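Local coordinates for protein eukaryotic translation initiation factor 5A-2 (Arabidopsis thaliana, PDB 3HKS) that promotes translation elongation and termination, binding between the E and P sites of the ribosome and rescuing ribosomes stalled on polyproline and other difficult sequences, at residues 97-109 and 112-124. Residues are numbered along the deposited sequence; the frame is centred on the assembly and turned at random.
Sequences DYQLIDITEDGFV and LTDSGGTKDDLKL. With EDO (1,2-ethanediol), chain F.
Two consecutive antiparallel hairpins, sharing strand 109-112, form this part of the C-terminal OB-fold domain; F108 and K123 meet where the chain returns past the first turn. Two backbone bonds mark the pairing: V109 N to L122 O at 2.9 Å, and L124 N to G107 O at 3.0 Å. K123 lies obliquely across the F108 ring, its CG over one face, 4.0 Å from the centroid and 25° off the normal, a CH-pi contact. The bend of K123 at chi3 (77°) carries its NZ to an off-centre cation-pi position 4.8 Å from the F108 centroid, with a weak bond to D106 O. A water bridges V109 and K119, donating to both carbonyl oxygens and accepting from L122 N. L124 CD2 packs on V109 CG2 at 3.8 Å, its CD1 on I103 CG2, beside helix 128-139. At the other end, L112 N bonds almost straight (174°) to Q99 O, and L112 O sits at the Y98 ring edge. K119 CD passes 3.6 Å from Y98 OH, while its NZ salt-bridges D121 OD1 and E155. I101 and D102 both face S110, a classic beta bulge, of the kind that accentuates twist in the curved strands of OB-fold barrels.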
ATOM      1  N   ASP A  97      -1.354   6.599  -9.958  1.00 19.55           N
ATOM      2  CA  ASP A  97      -0.302   7.276 -10.726  1.00 19.08           C
ATOM      3  C   ASP A  97      -0.578   8.783 -10.801  1.00 18.43           C
ATOM      4  O   ASP A  97      -1.713   9.201 -11.040  1.00 17.77           O
ATOM      5  CB  ASP A  97      -0.180   6.684 -12.141  1.00 18.95           C
ATOM      6  CG  ASP A  97       0.465   5.289 -12.156  1.00 20.90           C
ATOM      7  OD1 ASP A  97       0.985   4.831 -11.123  1.00 21.61           O
ATOM      8  OD2 ASP A  97       0.470   4.642 -13.219  1.00 22.88           O
ATOM      9  N   TYR A  98       0.466   9.579 -10.572  1.00 17.89           N
ATOM     10  CA  TYR A  98       0.408  11.035 -10.703  1.00 17.40           C
ATOM     11  C   TYR A  98       1.593  11.553 -11.521  1.00 16.91           C
ATOM     12  O   TYR A  98       2.699  11.051 -11.403  1.00 16.83           O
ATOM     13  CB  TYR A  98       0.503  11.710  -9.341  1.00 17.46           C
ATOM     14  CG  TYR A  98      -0.464  11.264  -8.277  1.00 17.90           C
ATOM     15  CD1 TYR A  98      -0.213  10.129  -7.519  1.00 17.41           C
ATOM     16  CD2 TYR A  98      -1.603  12.017  -7.987  1.00 18.73           C
ATOM     17  CE1 TYR A  98      -1.081   9.732  -6.512  1.00 19.66           C
ATOM     18  CE2 TYR A  98      -2.491  11.630  -6.984  1.00 19.39           C
ATOM     19  CZ  TYR A  98      -2.224  10.481  -6.248  1.00 20.03           C
ATOM     20  OH  TYR A  98      -3.081  10.074  -5.251  1.00 20.85           O
ATOM     21  N   GLN A  99       1.371  12.603 -12.299  1.00 16.42           N
ATOM     22  CA  GLN A  99       2.467  13.308 -12.948  1.00 15.69           C
ATOM     23  C   GLN A  99       3.179  14.206 -11.922  1.00 14.65           C
ATOM     24  O   GLN A  99       2.533  14.882 -11.120  1.00 14.08           O
ATOM     25  CB  GLN A  99       1.949  14.135 -14.134  1.00 16.20           C
ATOM     26  CG  GLN A  99       1.235  13.290 -15.187  1.00 19.82           C
ATOM     27  CD  GLN A  99       0.415  14.120 -16.162  1.00 26.77           C
ATOM     28  OE1 GLN A  99       0.955  14.970 -16.878  1.00 29.93           O
ATOM     29  NE2 GLN A  99      -0.897  13.873 -16.201  1.00 28.98           N
ATOM     30  N   LEU A 100       4.508  14.187 -11.956  1.00 13.15           N
ATOM     31  CA  LEU A 100       5.333  15.000 -11.079  1.00 12.74           C
ATOM     32  C   LEU A 100       5.462  16.429 -11.626  1.00 12.55           C
ATOM     33  O   LEU A 100       5.905  16.631 -12.754  1.00 11.65           O
ATOM     34  CB  LEU A 100       6.718  14.351 -10.918  1.00 12.48           C
ATOM     35  CG  LEU A 100       7.762  15.084 -10.071  1.00 12.85           C
ATOM     36  CD1 LEU A 100       7.373  15.034  -8.596  1.00 10.20           C
ATOM     37  CD2 LEU A 100       9.182  14.518 -10.304  1.00 10.91           C
ATOM     38  N   ILE A 101       5.071  17.412 -10.819  1.00 11.86           N
ATOM     39  CA  ILE A 101       5.118  18.814 -11.229  1.00 11.38           C
ATOM     40  C   ILE A 101       6.030  19.686 -10.345  1.00 11.57           C
ATOM     41  O   ILE A 101       6.247  20.872 -10.630  1.00 11.37           O
ATOM     42  CB  ILE A 101       3.680  19.423 -11.394  1.00 11.63           C
ATOM     43  CG1 ILE A 101       2.840  19.251 -10.117  1.00 11.19           C
ATOM     44  CG2 ILE A 101       2.969  18.800 -12.618  1.00 12.06           C
ATOM     45  CD1 ILE A 101       1.477  19.941 -10.172  1.00 12.52           C
ATOM     46  N   ASP A 102       6.578  19.102  -9.281  1.00 11.81           N
ATOM     47  CA  ASP A 102       7.615  19.790  -8.481  1.00 12.13           C
ATOM     48  C   ASP A 102       8.313  18.904  -7.464  1.00 12.12           C
ATOM     49  O   ASP A 102       7.727  17.958  -6.938  1.00 12.19           O
ATOM     50  CB  ASP A 102       7.071  21.044  -7.768  1.00 12.02           C
ATOM     51  CG  ASP A 102       8.188  21.949  -7.248  1.00 12.29           C
ATOM     52  OD1 ASP A 102       9.319  21.897  -7.783  1.00 11.56           O
ATOM     53  OD2 ASP A 102       7.936  22.704  -6.299  1.00 12.75           O
ATOM     54  N   ILE A 103       9.586  19.212  -7.232  1.00 12.18           N
ATOM     55  CA  ILE A 103      10.311  18.733  -6.072  1.00 11.93           C
ATOM     56  C   ILE A 103      10.843  19.986  -5.385  1.00 12.75           C
ATOM     57  O   ILE A 103      11.664  20.725  -5.958  1.00 12.69           O
ATOM     58  CB  ILE A 103      11.484  17.761  -6.439  1.00 11.96           C
ATOM     59  CG1 ILE A 103      10.976  16.551  -7.228  1.00 11.59           C
ATOM     60  CG2 ILE A 103      12.227  17.311  -5.183  1.00 10.01           C
ATOM     61  CD1 ILE A 103      12.063  15.722  -7.874  1.00 10.23           C
ATOM     62  N   THR A 104      10.366  20.227  -4.163  1.00 13.42           N
ATOM     63  CA  THR A 104      10.757  21.412  -3.406  1.00 14.95           C
ATOM     64  C   THR A 104      12.167  21.220  -2.845  1.00 16.07           C
ATOM     65  O   THR A 104      12.632  20.094  -2.744  1.00 16.55           O
ATOM     66  CB  THR A 104       9.770  21.720  -2.257  1.00 14.43           C
ATOM     67  OG1 THR A 104       9.944  20.765  -1.203  1.00 15.04           O
ATOM     68  CG2 THR A 104       8.323  21.687  -2.748  1.00 14.22           C
ATOM     69  N   GLU A 105      12.834  22.310  -2.482  1.00 17.47           N
ATOM     70  CA  GLU A 105      14.178  22.252  -1.893  1.00 19.17           C
ATOM     71  C   GLU A 105      14.219  21.551  -0.532  1.00 19.66           C
ATOM     72  O   GLU A 105      15.280  21.087  -0.117  1.00 20.15           O
ATOM     73  CB  GLU A 105      14.823  23.651  -1.773  1.00 19.52           C
ATOM     74  CG  GLU A 105      15.022  24.417  -3.083  1.00 22.93           C
ATOM     75  CD  GLU A 105      15.906  23.697  -4.111  1.00 29.30           C
ATOM     76  OE1 GLU A 105      16.836  22.941  -3.733  1.00 31.57           O
ATOM     77  OE2 GLU A 105      15.679  23.904  -5.323  1.00 33.02           O
ATOM     78  N   ASP A 106      13.081  21.490   0.168  1.00 20.12           N
ATOM     79  CA  ASP A 106      12.999  20.744   1.429  1.00 19.96           C
ATOM     80  C   ASP A 106      12.455  19.314   1.282  1.00 19.65           C
ATOM     81  O   ASP A 106      12.175  18.640   2.272  1.00 20.19           O
ATOM     82  CB  ASP A 106      12.248  21.533   2.518  1.00 20.39           C
ATOM     83  CG  ASP A 106      10.804  21.871   2.141  1.00 20.75           C
ATOM     84  OD1 ASP A 106      10.474  21.954   0.947  1.00 19.97           O
ATOM     85  OD2 ASP A 106       9.987  22.077   3.067  1.00 22.38           O
ATOM     86  N   GLY A 107      12.316  18.846   0.046  1.00 18.97           N
ATOM     87  CA  GLY A 107      12.081  17.430  -0.185  1.00 17.61           C
ATOM     88  C   GLY A 107      10.637  17.026  -0.358  1.00 17.17           C
ATOM     89  O   GLY A 107      10.343  15.846  -0.404  1.00 17.09           O
ATOM     90  N   PHE A 108       9.732  17.996  -0.446  1.00 16.72           N
ATOM     91  CA  PHE A 108       8.341  17.688  -0.747  1.00 16.19           C
ATOM     92  C   PHE A 108       8.164  17.482  -2.249  1.00 15.75           C
ATOM     93  O   PHE A 108       8.938  17.978  -3.067  1.00 15.76           O
ATOM     94  CB  PHE A 108       7.381  18.769  -0.220  1.00 16.46           C
ATOM     95  CG  PHE A 108       7.112  18.679   1.272  1.00 17.01           C
ATOM     96  CD1 PHE A 108       6.125  17.831   1.768  1.00 17.77           C
ATOM     97  CD2 PHE A 108       7.849  19.449   2.173  1.00 18.99           C
ATOM     98  CE1 PHE A 108       5.872  17.739   3.141  1.00 18.46           C
ATOM     99  CE2 PHE A 108       7.598  19.381   3.555  1.00 19.27           C
ATOM    100  CZ  PHE A 108       6.612  18.518   4.035  1.00 18.81           C
ATOM    101  N   VAL A 109       7.135  16.734  -2.593  1.00 14.97           N
ATOM    102  CA  VAL A 109       6.827  16.421  -3.971  1.00 14.92           C
ATOM    103  C   VAL A 109       5.449  17.013  -4.297  1.00 14.40           C
ATOM    104  O   VAL A 109       4.523  16.956  -3.471  1.00 13.90           O
ATOM    105  CB  VAL A 109       6.932  14.888  -4.181  1.00 15.51           C
ATOM    106  CG1 VAL A 109       6.303  14.445  -5.445  1.00 16.75           C
ATOM    107  CG2 VAL A 109       8.412  14.464  -4.151  1.00 16.10           C
ATOM    108  N   LEU A 112       0.356  16.099  -9.771  1.00 14.53           N
ATOM    109  CA  LEU A 112      -0.838  16.520 -10.483  1.00 15.06           C
ATOM    110  C   LEU A 112      -1.920  15.453 -10.366  1.00 15.73           C
ATOM    111  O   LEU A 112      -1.704  14.272 -10.622  1.00 14.90           O
ATOM    112  CB  LEU A 112      -0.547  16.862 -11.950  1.00 14.91           C
ATOM    113  CG  LEU A 112      -1.694  17.372 -12.843  1.00 16.21           C
ATOM    114  CD1 LEU A 112      -2.301  18.707 -12.373  1.00 14.64           C
ATOM    115  CD2 LEU A 112      -1.220  17.498 -14.291  1.00 17.11           C
ATOM    116  N   THR A 113      -3.091  15.927  -9.977  1.00 16.09           N
ATOM    117  CA  THR A 113      -4.254  15.118  -9.648  1.00 17.75           C
ATOM    118  C   THR A 113      -5.184  14.984 -10.891  1.00 18.22           C
ATOM    119  O   THR A 113      -5.199  15.882 -11.742  1.00 17.81           O
ATOM    120  CB  THR A 113      -4.915  15.842  -8.467  1.00 17.72           C
ATOM    121  OG1 THR A 113      -4.474  15.269  -7.222  1.00 19.73           O
ATOM    122  CG2 THR A 113      -6.336  15.878  -8.568  1.00 17.52           C
ATOM    123  N   ASP A 114      -5.927  13.877 -11.011  1.00 19.16           N
ATOM    124  CA  ASP A 114      -6.823  13.675 -12.186  1.00 20.08           C
ATOM    125  C   ASP A 114      -7.992  14.674 -12.307  1.00 20.28           C
ATOM    126  O   ASP A 114      -8.632  14.770 -13.369  1.00 20.64           O
ATOM    127  CB  ASP A 114      -7.332  12.219 -12.317  1.00 20.51           C
ATOM    128  CG  ASP A 114      -8.185  11.764 -11.130  0.65 22.17           C
ATOM    129  OD1 ASP A 114      -8.694  12.613 -10.370  0.64 25.18           O
ATOM    130  OD2 ASP A 114      -8.356  10.536 -10.958  0.53 22.83           O
ATOM    131  N   SER A 115      -8.261  15.416 -11.231  1.00 19.69           N
ATOM    132  CA  SER A 115      -9.288  16.460 -11.263  1.00 19.04           C
ATOM    133  C   SER A 115      -8.699  17.829 -11.612  1.00 18.87           C
ATOM    134  O   SER A 115      -9.431  18.821 -11.642  1.00 18.64           O
ATOM    135  CB  SER A 115     -10.054  16.525  -9.927  1.00 19.13           C
ATOM    136  OG  SER A 115      -9.178  16.775  -8.839  1.00 16.68           O
ATOM    137  N   GLY A 116      -7.387  17.877 -11.878  1.00 18.42           N
ATOM    138  CA  GLY A 116      -6.688  19.135 -12.168  1.00 17.35           C
ATOM    139  C   GLY A 116      -6.208  19.819 -10.899  1.00 17.32           C
ATOM    140  O   GLY A 116      -5.869  20.999 -10.899  1.00 17.20           O
ATOM    141  N   GLY A 117      -6.167  19.068  -9.803  1.00 16.70           N
ATOM    142  CA  GLY A 117      -5.705  19.611  -8.540  1.00 15.80           C
ATOM    143  C   GLY A 117      -4.249  19.285  -8.303  1.00 15.40           C
ATOM    144  O   GLY A 117      -3.560  18.806  -9.199  1.00 14.91           O
ATOM    145  N   THR A 118      -3.769  19.563  -7.099  1.00 15.39           N
ATOM    146  CA  THR A 118      -2.397  19.204  -6.751  1.00 15.82           C
ATOM    147  C   THR A 118      -2.368  18.478  -5.418  1.00 15.38           C
ATOM    148  O   THR A 118      -3.158  18.769  -4.520  1.00 15.31           O
ATOM    149  CB  THR A 118      -1.412  20.413  -6.748  1.00 15.74           C
ATOM    150  OG1 THR A 118      -1.775  21.337  -5.725  1.00 16.88           O
ATOM    151  CG2 THR A 118      -1.392  21.136  -8.088  1.00 16.14           C
ATOM    152  N   LYS A 119      -1.467  17.510  -5.322  1.00 15.12           N
ATOM    153  CA  LYS A 119      -1.275  16.725  -4.111  1.00 14.97           C
ATOM    154  C   LYS A 119       0.173  16.937  -3.655  1.00 14.97           C
ATOM    155  O   LYS A 119       1.103  16.455  -4.308  1.00 14.33           O
ATOM    156  CB  LYS A 119      -1.560  15.243  -4.400  1.00 14.80           C
ATOM    157  CG  LYS A 119      -1.172  14.290  -3.271  1.00 16.03           C
ATOM    158  CD  LYS A 119      -1.593  12.850  -3.559  1.00 15.29           C
ATOM    159  CE  LYS A 119      -0.944  11.893  -2.565  1.00 15.09           C
ATOM    160  NZ  LYS A 119      -1.431  12.115  -1.179  1.00 13.82           N
ATOM    161  N   ASP A 120       0.347  17.653  -2.537  1.00 14.96           N
ATOM    162  CA  ASP A 120       1.667  18.148  -2.091  1.00 15.26           C
ATOM    163  C   ASP A 120       2.152  17.640  -0.722  1.00 15.92           C
ATOM    164  O   ASP A 120       3.142  18.156  -0.196  1.00 15.31           O
ATOM    165  CB  ASP A 120       1.658  19.685  -2.039  1.00 15.22           C
ATOM    166  CG  ASP A 120       1.531  20.332  -3.400  1.00 16.12           C
ATOM    167  OD1 ASP A 120       1.501  19.606  -4.423  1.00 17.37           O
ATOM    168  OD2 ASP A 120       1.460  21.580  -3.450  1.00 17.17           O
ATOM    169  N   ASP A 121       1.470  16.640  -0.151  1.00 16.60           N
ATOM    170  CA  ASP A 121       1.757  16.184   1.218  1.00 17.46           C
ATOM    171  C   ASP A 121       2.856  15.118   1.337  1.00 17.46           C
ATOM    172  O   ASP A 121       3.353  14.849   2.434  1.00 17.66           O
ATOM    173  CB  ASP A 121       0.472  15.741   1.946  1.00 17.92           C
ATOM    174  CG  ASP A 121      -0.375  14.745   1.146  1.00 19.07           C
ATOM    175  OD1 ASP A 121      -0.137  14.525  -0.049  1.00 17.37           O
ATOM    176  OD2 ASP A 121      -1.314  14.168   1.740  1.00 24.21           O
ATOM    177  N   LEU A 122       3.246  14.533   0.205  1.00 17.36           N
ATOM    178  CA  LEU A 122       4.290  13.507   0.190  1.00 17.19           C
ATOM    179  C   LEU A 122       5.696  14.064   0.037  1.00 17.44           C
ATOM    180  O   LEU A 122       5.906  15.140  -0.530  1.00 17.53           O
ATOM    181  CB  LEU A 122       4.032  12.486  -0.922  1.00 17.13           C
ATOM    182  CG  LEU A 122       2.742  11.671  -0.866  1.00 17.09           C
ATOM    183  CD1 LEU A 122       2.800  10.563  -1.922  1.00 15.33           C
ATOM    184  CD2 LEU A 122       2.515  11.110   0.534  1.00 15.98           C
ATOM    185  N   LYS A 123       6.657  13.307   0.544  1.00 17.75           N
ATOM    186  CA  LYS A 123       8.057  13.631   0.393  1.00 18.09           C
ATOM    187  C   LYS A 123       8.718  12.607  -0.511  1.00 17.73           C
ATOM    188  O   LYS A 123       8.098  11.601  -0.886  1.00 16.93           O
ATOM    189  CB  LYS A 123       8.740  13.696   1.759  1.00 18.81           C
ATOM    190  CG  LYS A 123       8.088  14.735   2.690  1.00 20.73           C
ATOM    191  CD  LYS A 123       8.988  15.125   3.844  1.00 24.37           C
ATOM    192  CE  LYS A 123      10.081  16.097   3.399  1.00 25.28           C
ATOM    193  NZ  LYS A 123      10.773  16.702   4.571  1.00 28.24           N
ATOM    194  N   LEU A 124       9.959  12.900  -0.900  1.00 17.41           N
ATOM    195  CA  LEU A 124      10.762  11.982  -1.699  1.00 17.67           C
ATOM    196  C   LEU A 124      10.908  10.637  -0.976  1.00 17.93           C
ATOM    197  O   LEU A 124      11.105  10.606   0.244  1.00 17.59           O
ATOM    198  CB  LEU A 124      12.142  12.584  -1.995  1.00 17.40           C
ATOM    199  CG  LEU A 124      12.182  13.763  -2.975  1.00 16.99           C
ATOM    200  CD1 LEU A 124      13.475  14.545  -2.808  1.00 15.12           C
ATOM    201  CD2 LEU A 124      12.051  13.256  -4.411  1.00 15.31           C
TER
HETATM  202  C1  EDO F 163       6.135   9.568   0.929  1.00 34.73           C
HETATM  203  O1  EDO F 163       6.304  10.574   1.949  1.00 36.24           O
HETATM  204  C2  EDO F 163       7.442   8.809   0.720  1.00 34.13           C
HETATM  205  O2  EDO F 163       7.228   7.592  -0.011  1.00 32.65           O
HETATM  206  O   HOH W   1      -1.671  13.094 -12.998  1.00 26.16           O
HETATM  207  O   HOH W   2       2.978  14.967  -2.786  1.00  7.74           O